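LipS lipolytic enzyme (Unidentified, PDB 4FBL) hydrolyses ester bonds of lipid-like substrates, as a thermostable lipase of the alpha/beta hydrolase fold that probably works through a serine nucleophile. Local coordinates at residues 67-72 with 266-271; 131-136 with 204-209; 151-156 with 238-243; 225-230 with 253-258. One frame throughout, in Å; residues are numbered along the deposited sequence.

Contact 1 (67-72 with 266-271); sequences MRFLAE and DKELIL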
loop_
_atom_site.group_PDB
_atom_site.type_symbol
_atom_site.label_atom_id
_atom_site.label_comp_id
_atom_site.label_asym_id
_atom_site.label_seq_id
_atom_site.Cartn_x
_atom_site.Cartn_y
_atom_site.Cartn_z
ATOM N N MET C 67 10.199 -3.594 22.614
ATOM C CA MET C 67 11.229 -2.561 22.396
ATOM C C MET C 67 11.835 -2.099 23.771
ATOM O O MET C 67 12.715 -1.222 23.799
ATOM C CB MET C 67 10.628 -1.325 21.713
ATOM C CG MET C 67 9.737 -1.592 20.456
ATOM S SD MET C 67 10.699 -2.516 19.259
ATOM C CE MET C 67 11.992 -1.525 18.592
ATOM N N ARG C 68 11.336 -2.636 24.898
ATOM C CA ARG C 68 11.699 -2.136 26.238
ATOM C C ARG C 68 13.216 -2.223 26.576
ATOM O O ARG C 68 13.825 -1.233 27.005
ATOM C CB ARG C 68 10.834 -2.842 27.302
ATOM C CG ARG C 68 10.708 -2.013 28.613
ATOM C CD ARG C 68 9.566 -2.504 29.570
ATOM N NE ARG C 68 8.375 -1.648 29.363
ATOM C CZ ARG C 68 8.361 -0.314 29.543
ATOM N NH1 ARG C 68 9.475 0.322 29.942
ATOM N NH2 ARG C 68 7.249 0.406 29.359
ATOM N N PHE C 69 13.835 -3.354 26.313
ATOM C CA PHE C 69 15.295 -3.530 26.450
ATOM C C PHE C 69 16.098 -2.419 25.721
ATOM O O PHE C 69 17.116 -1.899 26.260
ATOM C CB PHE C 69 15.772 -4.925 26.040
ATOM C CG PHE C 69 17.293 -5.118 26.112
ATOM C CD1 PHE C 69 17.935 -5.513 27.321
ATOM C CD2 PHE C 69 18.097 -4.908 24.991
ATOM C CE1 PHE C 69 19.385 -5.658 27.390
ATOM C CE2 PHE C 69 19.506 -5.027 25.047
ATOM C CZ PHE C 69 20.160 -5.444 26.271
ATOM N N LEU C 70 15.664 -2.037 24.514
ATOM C CA LEU C 70 16.389 -1.093 23.749
ATOM C C LEU C 70 16.171 0.272 24.288
ATOM O O LEU C 70 17.111 1.074 24.380
ATOM C CB LEU C 70 15.887 -1.151 22.294
ATOM C CG LEU C 70 16.716 -0.666 21.147
ATOM C CD1 LEU C 70 18.167 -1.124 21.281
ATOM C CD2 LEU C 70 16.091 -1.203 19.799
ATOM N N ALA C 71 14.905 0.551 24.588
ATOM C CA ALA C 71 14.488 1.840 25.009
ATOM C C ALA C 71 15.134 2.175 26.349
ATOM O O ALA C 71 15.524 3.326 26.546
ATOM C CB ALA C 71 12.967 1.867 25.214
ATOM N N GLU C 72 15.127 1.222 27.288
ATOM C CA GLU C 72 15.772 1.455 28.609
ATOM C C GLU C 72 17.269 1.718 28.436
ATOM O O GLU C 72 17.811 2.592 29.107
ATOM C CB GLU C 72 15.766 0.208 29.489
ATOM C CG GLU C 72 14.528 -0.554 29.544
ATOM C CD GLU C 72 13.700 -0.164 30.713
ATOM O OE1 GLU C 72 13.660 1.072 30.951
ATOM O OE2 GLU C 72 13.085 -1.081 31.340
ATOM N N ASP C 266 20.630 -11.451 19.511
ATOM C CA ASP C 266 21.506 -10.342 19.065
ATOM C C ASP C 266 21.089 -9.037 19.697
ATOM O O ASP C 266 21.615 -7.989 19.307
ATOM C CB ASP C 266 21.500 -10.178 17.539
ATOM C CG ASP C 266 22.255 -11.287 16.837
ATOM O OD1 ASP C 266 23.477 -11.389 17.069
ATOM O OD2 ASP C 266 21.647 -12.003 16.020
ATOM N N LYS C 267 20.143 -9.047 20.646
ATOM C CA LYS C 267 19.681 -7.732 21.253
ATOM C C LYS C 267 20.793 -6.812 21.775
ATOM O O LYS C 267 20.771 -5.562 21.644
ATOM C CB LYS C 267 18.609 -7.956 22.321
ATOM C CG LYS C 267 19.032 -8.730 23.685
ATOM C CD LYS C 267 17.773 -8.967 24.524
ATOM C CE LYS C 267 18.198 -9.198 26.005
ATOM N NZ LYS C 267 19.153 -10.381 25.885
ATOM N N GLU C 268 21.790 -7.416 22.430
ATOM C CA GLU C 268 22.949 -6.630 22.932
ATOM C C GLU C 268 23.758 -5.909 21.891
ATOM O O GLU C 268 24.098 -4.722 22.080
ATOM C CB GLU C 268 23.873 -7.591 23.699
ATOM C CG GLU C 268 23.286 -8.007 25.071
ATOM C CD GLU C 268 22.471 -9.295 25.000
ATOM O OE1 GLU C 268 22.444 -9.955 23.920
ATOM O OE2 GLU C 268 21.812 -9.582 26.046
ATOM N N LEU C 269 24.128 -6.623 20.833
ATOM C CA LEU C 269 24.772 -6.051 19.630
ATOM C C LEU C 269 23.945 -4.884 19.019
ATOM O O LEU C 269 24.489 -3.790 18.712
ATOM C CB LEU C 269 24.966 -7.159 18.597
ATOM C CG LEU C 269 25.554 -6.711 17.229
ATOM C CD1 LEU C 269 26.993 -6.256 17.359
ATOM C CD2 LEU C 269 25.526 -7.871 16.261
ATOM N N ILE C 270 22.615 -5.064 18.958
ATOM C CA ILE C 270 21.739 -4.022 18.370
ATOM C C ILE C 270 21.834 -2.764 19.303
ATOM O O ILE C 270 21.942 -1.662 18.814
ATOM C CB ILE C 270 20.223 -4.492 18.292
ATOM C CG1 ILE C 270 20.057 -5.622 17.278
ATOM C CG2 ILE C 270 19.286 -3.275 17.916
ATOM C CD1 ILE C 270 18.678 -6.367 17.410
ATOM N N LEU C 271 21.778 -2.941 20.624
ATOM C CA LEU C 271 21.777 -1.755 21.531
ATOM C C LEU C 271 23.107 -1.086 21.414
ATOM O O LEU C 271 23.217 0.167 21.321
ATOM C CB LEU C 271 21.560 -2.210 22.988
ATOM C CG LEU C 271 21.627 -1.160 24.078
ATOM C CD1 LEU C 271 20.724 0.077 23.813
ATOM C CD2 LEU C 271 21.349 -1.789 25.418
#

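Contact 2 (131-136 with 204-209); sequences GALTVW and ITIGAV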
loop_
_atom_site.group_PDB
_atom_site.type_symbol
_atom_site.label_atom_id
_atom_site.label_comp_id
_atom_site.label_asym_id
_atom_site.label_seq_id
_atom_site.Cartn_x
_atom_site.Cartn_y
_atom_site.Cartn_z
ATOM N N GLY C 131 9.689 -0.258 11.973
ATOM C CA GLY C 131 10.852 0.104 11.155
ATOM C C GLY C 131 10.430 0.685 9.789
ATOM O O GLY C 131 11.154 1.517 9.186
ATOM N N ALA C 132 9.241 0.313 9.319
ATOM C CA ALA C 132 8.682 0.948 8.083
ATOM C C ALA C 132 8.223 2.383 8.408
ATOM O O ALA C 132 8.402 3.311 7.587
ATOM C CB ALA C 132 7.434 0.094 7.570
ATOM N N LEU C 133 7.679 2.566 9.629
ATOM C CA LEU C 133 7.381 3.876 10.120
ATOM C C LEU C 133 8.610 4.809 10.304
ATOM O O LEU C 133 8.478 6.051 10.155
ATOM C CB LEU C 133 6.544 3.815 11.399
ATOM C CG LEU C 133 5.062 3.389 11.223
ATOM C CD1 LEU C 133 4.493 2.958 12.564
ATOM C CD2 LEU C 133 4.243 4.565 10.631
ATOM N N THR C 134 9.743 4.219 10.664
ATOM C CA THR C 134 10.999 4.920 10.829
ATOM C C THR C 134 11.400 5.439 9.407
ATOM O O THR C 134 11.741 6.638 9.239
ATOM C CB THR C 134 12.058 3.942 11.363
ATOM O OG1 THR C 134 11.723 3.562 12.691
ATOM C CG2 THR C 134 13.452 4.527 11.369
ATOM N N VAL C 135 11.337 4.553 8.396
ATOM C CA VAL C 135 11.591 4.938 7.001
ATOM C C VAL C 135 10.566 5.970 6.563
ATOM O O VAL C 135 10.928 6.937 5.948
ATOM C CB VAL C 135 11.599 3.765 6.051
ATOM C CG1 VAL C 135 11.724 4.278 4.559
ATOM C CG2 VAL C 135 12.784 2.864 6.370
ATOM N N TRP C 136 9.302 5.800 6.906
ATOM C CA TRP C 136 8.295 6.768 6.503
ATOM C C TRP C 136 8.618 8.121 7.105
ATOM O O TRP C 136 8.465 9.160 6.400
ATOM C CB TRP C 136 6.864 6.339 6.950
ATOM C CG TRP C 136 5.890 7.428 6.815
ATOM C CD1 TRP C 136 5.172 7.806 5.660
ATOM C CD2 TRP C 136 5.455 8.311 7.856
ATOM N NE1 TRP C 136 4.381 8.905 5.932
ATOM C CE2 TRP C 136 4.512 9.231 7.269
ATOM C CE3 TRP C 136 5.758 8.411 9.221
ATOM C CZ2 TRP C 136 3.903 10.284 8.003
ATOM C CZ3 TRP C 136 5.152 9.455 9.957
ATOM C CH2 TRP C 136 4.213 10.371 9.337
ATOM N N ILE C 204 -0.045 -3.052 5.104
ATOM C CA ILE C 204 0.508 -3.077 3.721
ATOM C C ILE C 204 0.659 -1.592 3.217
ATOM O O ILE C 204 1.647 -1.269 2.552
ATOM C CB ILE C 204 -0.483 -3.881 2.757
ATOM C CG1 ILE C 204 -0.294 -5.409 2.962
ATOM C CG2 ILE C 204 -0.137 -3.592 1.316
ATOM C CD1 ILE C 204 -1.491 -6.304 2.537
ATOM N N THR C 205 -0.283 -0.738 3.589
ATOM C CA THR C 205 -0.295 0.671 3.156
ATOM C C THR C 205 1.006 1.365 3.659
ATOM O O THR C 205 1.799 1.984 2.877
ATOM C CB THR C 205 -1.540 1.484 3.707
ATOM O OG1 THR C 205 -2.778 0.967 3.150
ATOM C CG2 THR C 205 -1.409 2.985 3.307
ATOM N N ILE C 206 1.278 1.204 4.980
ATOM C CA ILE C 206 2.477 1.812 5.556
ATOM C C ILE C 206 3.695 1.303 4.850
ATOM O O ILE C 206 4.604 2.100 4.553
ATOM C CB ILE C 206 2.674 1.508 7.103
ATOM C CG1 ILE C 206 1.550 2.062 7.943
ATOM C CG2 ILE C 206 4.056 2.115 7.578
ATOM C CD1 ILE C 206 1.574 3.491 7.870
ATOM N N GLY C 207 3.778 -0.028 4.632
ATOM C CA GLY C 207 4.949 -0.518 3.977
ATOM C C GLY C 207 5.131 0.075 2.567
ATOM O O GLY C 207 6.260 0.444 2.116
ATOM N N ALA C 208 4.039 0.142 1.826
ATOM C CA ALA C 208 4.141 0.732 0.452
ATOM C C ALA C 208 4.503 2.264 0.400
ATOM O O ALA C 208 5.276 2.710 -0.462
ATOM C CB ALA C 208 2.855 0.485 -0.300
ATOM N N VAL C 209 3.917 3.047 1.305
ATOM C CA VAL C 209 4.206 4.475 1.346
ATOM C C VAL C 209 5.692 4.640 1.677
ATOM O O VAL C 209 6.412 5.390 1.001
ATOM C CB VAL C 209 3.282 5.250 2.292
ATOM C CG1 VAL C 209 3.830 6.730 2.513
ATOM C CG2 VAL C 209 1.823 5.255 1.705
#

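Contact 3 (151-156 with 238-243); sequences INAALR and ELIYNG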
loop_
_atom_site.group_PDB
_atom_site.type_symbol
_atom_site.label_atom_id
_atom_site.label_comp_id
_atom_site.label_asym_id
_atom_site.label_seq_id
_atom_site.Cartn_x
_atom_site.Cartn_y
_atom_site.Cartn_z
ATOM N N ILE C 151 14.862 -1.722 11.998
ATOM C CA ILE C 151 15.185 -3.087 12.342
ATOM C C ILE C 151 14.133 -4.019 11.722
ATOM O O ILE C 151 12.952 -3.941 12.076
ATOM C CB ILE C 151 15.113 -3.241 13.876
ATOM C CG1 ILE C 151 16.099 -2.255 14.578
ATOM C CG2 ILE C 151 15.541 -4.656 14.266
ATOM C CD1 ILE C 151 15.948 -2.209 16.148
ATOM N N ASN C 152 14.583 -4.920 10.851
ATOM C CA ASN C 152 13.658 -5.843 10.159
ATOM C C ASN C 152 12.386 -5.171 9.586
ATOM O O ASN C 152 11.263 -5.643 9.782
ATOM C CB ASN C 152 13.274 -6.963 11.142
ATOM C CG ASN C 152 14.369 -7.954 11.317
ATOM O OD1 ASN C 152 15.210 -8.122 10.429
ATOM N ND2 ASN C 152 14.413 -8.608 12.498
ATOM N N ALA C 153 12.585 -4.035 8.913
ATOM C CA ALA C 153 11.510 -3.129 8.558
ATOM C C ALA C 153 10.572 -3.788 7.527
ATOM O O ALA C 153 11.065 -4.372 6.585
ATOM C CB ALA C 153 12.090 -1.829 7.970
ATOM N N ALA C 154 9.261 -3.679 7.753
ATOM C CA ALA C 154 8.242 -4.409 6.981
ATOM C C ALA C 154 7.715 -3.533 5.790
ATOM O O ALA C 154 6.574 -3.032 5.784
ATOM C CB ALA C 154 7.096 -4.804 7.911
ATOM N N LEU C 155 8.585 -3.275 4.849
ATOM C CA LEU C 155 8.169 -2.483 3.605
ATOM C C LEU C 155 7.383 -3.379 2.613
ATOM O O LEU C 155 6.347 -2.942 2.063
ATOM C CB LEU C 155 9.362 -1.876 2.951
ATOM C CG LEU C 155 9.761 -0.454 3.415
ATOM C CD1 LEU C 155 10.181 -0.367 4.854
ATOM C CD2 LEU C 155 10.978 -0.076 2.606
ATOM N N ARG C 156 7.867 -4.621 2.425
ATOM C CA ARG C 156 7.275 -5.617 1.464
ATOM C C ARG C 156 7.088 -6.945 2.172
ATOM O O ARG C 156 8.086 -7.600 2.497
ATOM C CB ARG C 156 8.214 -5.780 0.279
ATOM C CG ARG C 156 8.390 -4.518 -0.542
ATOM C CD ARG C 156 9.306 -4.849 -1.851
ATOM N NE ARG C 156 8.501 -4.836 -3.074
ATOM C CZ ARG C 156 7.877 -5.885 -3.616
ATOM N NH1 ARG C 156 7.985 -7.115 -3.098
ATOM N NH2 ARG C 156 7.157 -5.724 -4.708
ATOM N N GLU C 238 18.119 -5.093 2.036
ATOM C CA GLU C 238 18.791 -4.706 0.762
ATOM C C GLU C 238 18.016 -3.638 0.010
ATOM O O GLU C 238 18.599 -2.682 -0.509
ATOM C CB GLU C 238 19.099 -5.942 -0.122
ATOM C CG GLU C 238 20.158 -6.830 0.594
ATOM C CD GLU C 238 20.275 -8.267 0.087
ATOM O OE1 GLU C 238 21.452 -8.659 -0.157
ATOM O OE2 GLU C 238 19.247 -9.008 -0.017
ATOM N N LEU C 239 16.698 -3.804 0.031
ATOM C CA LEU C 239 15.763 -2.912 -0.578
ATOM C C LEU C 239 15.984 -1.487 -0.056
ATOM O O LEU C 239 16.124 -0.522 -0.834
ATOM C CB LEU C 239 14.341 -3.371 -0.156
ATOM C CG LEU C 239 13.071 -3.239 -1.016
ATOM C CD1 LEU C 239 11.876 -2.508 -0.396
ATOM C CD2 LEU C 239 13.295 -2.854 -2.577
ATOM N N ILE C 240 15.984 -1.358 1.282
ATOM C CA ILE C 240 16.296 -0.084 1.902
ATOM C C ILE C 240 17.721 0.408 1.581
ATOM O O ILE C 240 17.933 1.575 1.237
ATOM C CB ILE C 240 16.090 -0.195 3.438
ATOM C CG1 ILE C 240 14.612 -0.609 3.683
ATOM C CG2 ILE C 240 16.441 1.144 4.152
ATOM C CD1 ILE C 240 14.331 -1.055 5.113
ATOM N N TYR C 241 18.706 -0.459 1.716
ATOM C CA TYR C 241 20.075 -0.009 1.524
ATOM C C TYR C 241 20.222 0.572 0.108
ATOM O O TYR C 241 20.801 1.644 -0.096
ATOM C CB TYR C 241 21.030 -1.177 1.776
ATOM C CG TYR C 241 22.514 -0.783 1.630
ATOM C CD1 TYR C 241 23.232 -0.323 2.739
ATOM C CD2 TYR C 241 23.173 -0.831 0.345
ATOM C CE1 TYR C 241 24.585 0.029 2.644
ATOM C CE2 TYR C 241 24.532 -0.430 0.224
ATOM C CZ TYR C 241 25.228 -0.024 1.385
ATOM O OH TYR C 241 26.562 0.384 1.351
ATOM N N ASN C 242 19.646 -0.122 -0.865
ATOM C CA ASN C 242 19.811 0.256 -2.262
ATOM C C ASN C 242 18.913 1.425 -2.684
ATOM O O ASN C 242 19.233 2.051 -3.646
ATOM C CB ASN C 242 19.467 -0.948 -3.175
ATOM C CG ASN C 242 20.462 -2.075 -3.089
ATOM O OD1 ASN C 242 21.694 -1.872 -2.936
ATOM N ND2 ASN C 242 19.934 -3.303 -3.240
ATOM N N GLY C 243 17.786 1.683 -1.997
ATOM C CA GLY C 243 16.852 2.734 -2.379
ATOM C C GLY C 243 16.939 4.098 -1.699
ATOM O O GLY C 243 16.416 5.092 -2.228
#

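Contact 4 (225-230 with 253-258); sequences QSREDH and WLENSY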
loop_
_atom_site.group_PDB
_atom_site.type_symbol
_atom_site.label_atom_id
_atom_site.label_comp_id
_atom_site.label_asym_id
_atom_site.label_seq_id
_atom_site.Cartn_x
_atom_site.Cartn_y
_atom_site.Cartn_z
ATOM N N GLN C 225 19.076 -5.995 9.938
ATOM C CA GLN C 225 18.221 -7.032 9.354
ATOM C C GLN C 225 18.690 -8.433 9.799
ATOM O O GLN C 225 19.860 -8.729 9.695
ATOM C CB GLN C 225 18.236 -6.966 7.799
ATOM C CG GLN C 225 16.915 -7.415 7.087
ATOM C CD GLN C 225 15.721 -6.378 7.126
ATOM O OE1 GLN C 225 14.573 -6.803 7.122
ATOM N NE2 GLN C 225 15.996 -5.051 7.264
ATOM N N SER C 226 17.753 -9.274 10.231
ATOM C CA SER C 226 18.020 -10.628 10.520
ATOM C C SER C 226 18.211 -11.423 9.215
ATOM O O SER C 226 17.425 -11.313 8.209
ATOM C CB SER C 226 16.879 -11.243 11.295
ATOM O OG SER C 226 16.735 -10.779 12.629
ATOM N N ARG C 227 19.270 -12.227 9.241
ATOM C CA ARG C 227 19.684 -12.971 8.073
ATOM C C ARG C 227 18.626 -14.027 7.819
ATOM O O ARG C 227 18.340 -14.353 6.716
ATOM C CB ARG C 227 21.110 -13.545 8.281
ATOM C CG ARG C 227 21.577 -14.372 7.223
ATOM C CD ARG C 227 22.314 -13.546 6.189
ATOM N NE ARG C 227 23.603 -13.044 6.679
ATOM C CZ ARG C 227 24.426 -12.304 5.937
ATOM N NH1 ARG C 227 24.151 -12.019 4.670
ATOM N NH2 ARG C 227 25.550 -11.855 6.451
ATOM N N GLU C 228 17.977 -14.473 8.853
ATOM C CA GLU C 228 16.924 -15.415 8.678
ATOM C C GLU C 228 15.731 -14.904 9.477
ATOM O O GLU C 228 15.876 -14.586 10.666
ATOM C CB GLU C 228 17.398 -16.790 9.172
ATOM C CG GLU C 228 16.280 -17.750 9.369
ATOM C CD GLU C 228 16.779 -19.228 9.452
ATOM O OE1 GLU C 228 15.861 -20.092 9.380
ATOM O OE2 GLU C 228 18.030 -19.470 9.569
ATOM N N ASP C 229 14.571 -14.776 8.811
ATOM C CA ASP C 229 13.393 -14.116 9.396
ATOM C C ASP C 229 12.180 -14.776 8.762
ATOM O O ASP C 229 12.074 -14.770 7.527
ATOM C CB ASP C 229 13.412 -12.576 9.037
ATOM C CG ASP C 229 12.337 -11.804 9.706
ATOM O OD1 ASP C 229 11.236 -12.368 9.951
ATOM O OD2 ASP C 229 12.560 -10.604 10.074
ATOM N N HIS C 230 11.322 -15.336 9.605
ATOM C CA HIS C 230 10.142 -16.084 9.184
ATOM C C HIS C 230 8.896 -15.187 9.070
ATOM O O HIS C 230 7.828 -15.684 8.743
ATOM C CB HIS C 230 9.872 -17.308 10.128
ATOM C CG HIS C 230 11.126 -18.078 10.462
ATOM N ND1 HIS C 230 11.914 -18.670 9.492
ATOM C CD2 HIS C 230 11.786 -18.261 11.644
ATOM C CE1 HIS C 230 12.996 -19.202 10.062
ATOM N NE2 HIS C 230 12.938 -18.966 11.366
ATOM N N TRP C 253 23.841 -7.239 9.263
ATOM C CA TRP C 253 23.112 -8.495 9.212
ATOM C C TRP C 253 23.173 -9.202 10.536
ATOM O O TRP C 253 24.258 -9.352 11.083
ATOM C CB TRP C 253 23.724 -9.398 8.137
ATOM C CG TRP C 253 23.318 -8.996 6.718
ATOM C CD1 TRP C 253 24.140 -8.473 5.713
ATOM C CD2 TRP C 253 22.023 -9.173 6.131
ATOM N NE1 TRP C 253 23.400 -8.304 4.559
ATOM C CE2 TRP C 253 22.104 -8.720 4.787
ATOM C CE3 TRP C 253 20.792 -9.671 6.616
ATOM C CZ2 TRP C 253 20.969 -8.717 3.910
ATOM C CZ3 TRP C 253 19.674 -9.649 5.764
ATOM C CH2 TRP C 253 19.781 -9.150 4.416
ATOM N N LEU C 254 22.057 -9.637 11.082
ATOM C CA LEU C 254 22.107 -10.336 12.353
ATOM C C LEU C 254 22.209 -11.873 12.147
ATOM O O LEU C 254 21.323 -12.463 11.514
ATOM C CB LEU C 254 20.897 -9.979 13.222
ATOM C CG LEU C 254 20.748 -8.471 13.598
ATOM C CD1 LEU C 254 19.444 -8.188 14.304
ATOM C CD2 LEU C 254 21.935 -7.848 14.347
ATOM N N GLU C 255 23.268 -12.503 12.664
ATOM C CA GLU C 255 23.526 -13.965 12.397
ATOM C C GLU C 255 22.822 -14.898 13.363
ATOM O O GLU C 255 22.765 -16.056 13.117
ATOM C CB GLU C 255 25.022 -14.271 12.372
ATOM C CG GLU C 255 25.931 -13.395 11.439
ATOM C CD GLU C 255 25.508 -13.311 9.943
ATOM O OE1 GLU C 255 24.564 -13.999 9.505
ATOM O OE2 GLU C 255 26.121 -12.549 9.162
ATOM N N ASN C 256 22.222 -14.417 14.440
ATOM C CA ASN C 256 21.744 -15.322 15.494
ATOM C C ASN C 256 20.401 -15.015 15.979
ATOM O O ASN C 256 20.072 -15.444 17.090
ATOM C CB ASN C 256 22.561 -15.173 16.789
ATOM C CG ASN C 256 24.075 -15.239 16.563
ATOM O OD1 ASN C 256 24.794 -14.211 16.693
ATOM N ND2 ASN C 256 24.577 -16.438 16.205
ATOM N N SER C 257 19.604 -14.271 15.203
ATOM C CA SER C 257 18.260 -13.902 15.641
ATOM C C SER C 257 17.282 -14.169 14.507
ATOM O O SER C 257 17.659 -14.124 13.342
ATOM C CB SER C 257 18.237 -12.400 15.967
ATOM O OG SER C 257 19.311 -12.120 16.858
ATOM N N TYR C 258 16.019 -14.386 14.874
ATOM C CA TYR C 258 14.933 -14.379 13.898
ATOM C C TYR C 258 14.272 -13.002 13.910
ATOM O O TYR C 258 14.972 -11.985 14.017
ATOM C CB TYR C 258 13.914 -15.507 14.180
ATOM C CG TYR C 258 14.586 -16.872 14.087
ATOM C CD1 TYR C 258 15.690 -17.051 13.254
ATOM C CD2 TYR C 258 14.118 -17.979 14.804
ATOM C CE1 TYR C 258 16.341 -18.302 13.160
ATOM C CE2 TYR C 258 14.734 -19.263 14.644
ATOM C CZ TYR C 258 15.830 -19.388 13.855
ATOM O OH TYR C 258 16.476 -20.583 13.711
HETATM O O HOH W 1 19.242 -14.569 11.586
#

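Contact 1 (67-72 with 266-271)
Lys267 NZ donates to Glu268 OE2 at 2.8 Å, a salt bridge between neighbours on one helix that meets the carboxylate from above its plane; both residues border the ring of Phe69 on the other helix. The contact joins the starts of helices 68-76 and 267-279, which lie side by side against the central sheet of the alpha/beta hydrolase fold; the axes of 68-72 and 267-271 cross at -33°. Lys267 CG sits between the backbone N and the carbonyl carbon (chi1 66°), and from there the methylene chain runs across Phe69 at about a right angle. Lys267 CE stands over the middle of the ring, 4.0 Å from the Phe69 centroid, a CH-pi contact; the ammonium beyond is too distant for more than a weak cation-pi attraction. Leu271 CD2 approaches the same ring obliquely, 3.7 Å from Phe69 CE2. An alanine here instead of Phe69 would probably leave the Lys267 methylenes without the face they lie on, tethered mainly by Glu268, and open a gap beside Leu271. Leu70 and Leu271 slide past each other in opposite directions, their CD1 atoms 3.8 Å apart. Deeper in, toward strand 147-151, Leu70 CD1 touches Ile270 CG2 at 4.1 Å.

Contact 2 (131-136 with 204-209)
Ile206 fits its CG2 methyl against both Ala132 and Leu133, and this small cluster marks where the backbones come nearest in a buried helix-helix contact of the alpha/beta hydrolase fold. Helix 129-140 follows the presumed nucleophile elbow, a strained strand-to-helix turn around Ser128, while helix 200-213 leads into strand 221-226. The axes of 131-136 and 204-209 come within 8.9 Å and cross at 40°, consistent with the small residues where they are near: the CA atoms of Ala132 and Gly207 are 5.7 Å apart. Ile206 CG2 lies 3.9 Å from Ala132 CB and equally 3.9 Å from Leu133 CD2. It gets there because this methyl is anti to the backbone N of Ile206, while CG1 lies beside that N (chi1 -62°) and carries CD1 on to meet Leu133 CD2 as well.

In contrast to this tightly packed inner side, the outer side of helix 200-213 turns from helix 129-140 and meets the second subunit: Thr205 OG1, which also bonds to Lys201 O of its own chain, hydrogen-bonds to Thr205 OG1 of that subunit, and Ala208 packs on its Ala208. Trp136 belongs to both settings, since it also packs on Phe167 of the second subunit. At Trp136 and Val209 the backbones are wider apart, with CA atoms 7.0 Å from each other, and the large indole makes up the spacing. The two side chains lie side by side and point the same way, and the indole is met closely at its edge, where Val209 CG1 sits near the ring plane, 3.6 Å from Trp136 CD1.

Contact 3 (151-156 with 238-243)
Ile240 sends its longer branch straight at Ala153, CD1 stopping 3.7 Å from Ala153 CB. CG1 is beside the backbone N of Ile240 (chi1 -58°), and the extended second torsion carries CD1 forward off the helix. Leu155 crosses this branch at about a right angle, its CD2 methyl lying 3.8 Å from Ile240 CG1 and also touching Leu239 CD1, at 4.0 Å. Leu239 is less relaxed: its first torsion, -148°, is well away from a staggered position, yet CD1 reaches both Leu155 and Arg156. Arg156 offers only its aliphatic part, with CD 3.8 Å from Leu239 CD1. That chain is extended as far as CD and then bends at chi3 (108°), which takes the guanidinium off the leucine and toward charges elsewhere: a salt bridge to Glu158, and another to Glu211 of the second subunit. Greasy stem and charged head thus serve different partners. No hydrogen bond links the two segments. Helix 235-243 is the connection between parallel strands 221-226 and 249-254, so the contact lays the loop that leaves strand 147-151 against the helix of the neighbouring beta-alpha-beta crossover, as expected of the layered alpha/beta hydrolase fold.

Contact 4 (225-230 with 253-258)
Arg227 is held in two directions at once, flat on Trp253 and edge-on to Glu255. Its guanidinium stacks on the indole with centres 3.9 Å apart and planes 14° from parallel, placing CZ over the five-membered ring as a cation-pi pair. In its own plane the same group grips the carboxylate side-on: Arg227 NE bonds to Glu255 OE1 at 3.1 Å and Arg227 NH2 to Glu255 OE2 at 2.9 Å, both nearly straight and both on syn lone pairs. The arginine chain bends at chi2 and chi3 (91° and 70°), which bring the guanidinium across to Trp253 and Glu255. With a serine in place of Trp253, the guanidinium would probably lose the surface it lies on and, held at its edge alone, be freer to tilt.

What sets these groups beside one another is the backbone. Strands 221-226 and 249-254 run parallel, the two ends of a beta-alpha-beta unit at the edge of the alpha/beta hydrolase sheet; Leu254 N bonds to Gln225 O at 2.8 Å, and Arg227 N to Leu254 O at 3.1 Å. Beyond the strands direct backbone bonding gives way to a water, which accepts from Glu228 N. Ser226 OG donates to Tyr258 O from above the carbonyl plane. The His230 ring turns its edge to the face of Tyr258, a T-shaped pair with centroids 4.6 Å apart. Just before His230, Asp229 OD2 bonds to His259 ND1, consistent with the charge relay of a catalytic triad completed by Ser128, while its OD1 takes the backbone N-H groups of Val231 and Val232.

Contacts 2 and 3 are the buried ones and are wholly apolar across their segments; they adjoin where Ala132 packs on Leu155, and each reaches the second subunit. Contact 1, beyond the chain's centre from contact 2, is only partly buried: its Leu70 and Ile270 meet Ile151 of the 151-156 segment, while its charged pair lies outward. Contact 4, the farthest of the four from that centre, is rich in charge, aromatic stacking and backbone hydrogen bonds. It shares the 221-254 beta-alpha-beta unit with contact 3, Asn152 OD1 bonding to Ser226 N between them. Asp266, just before helix 267-279, similarly ties contact 1 to the turn of contact 4 through Ser257 and Asn256.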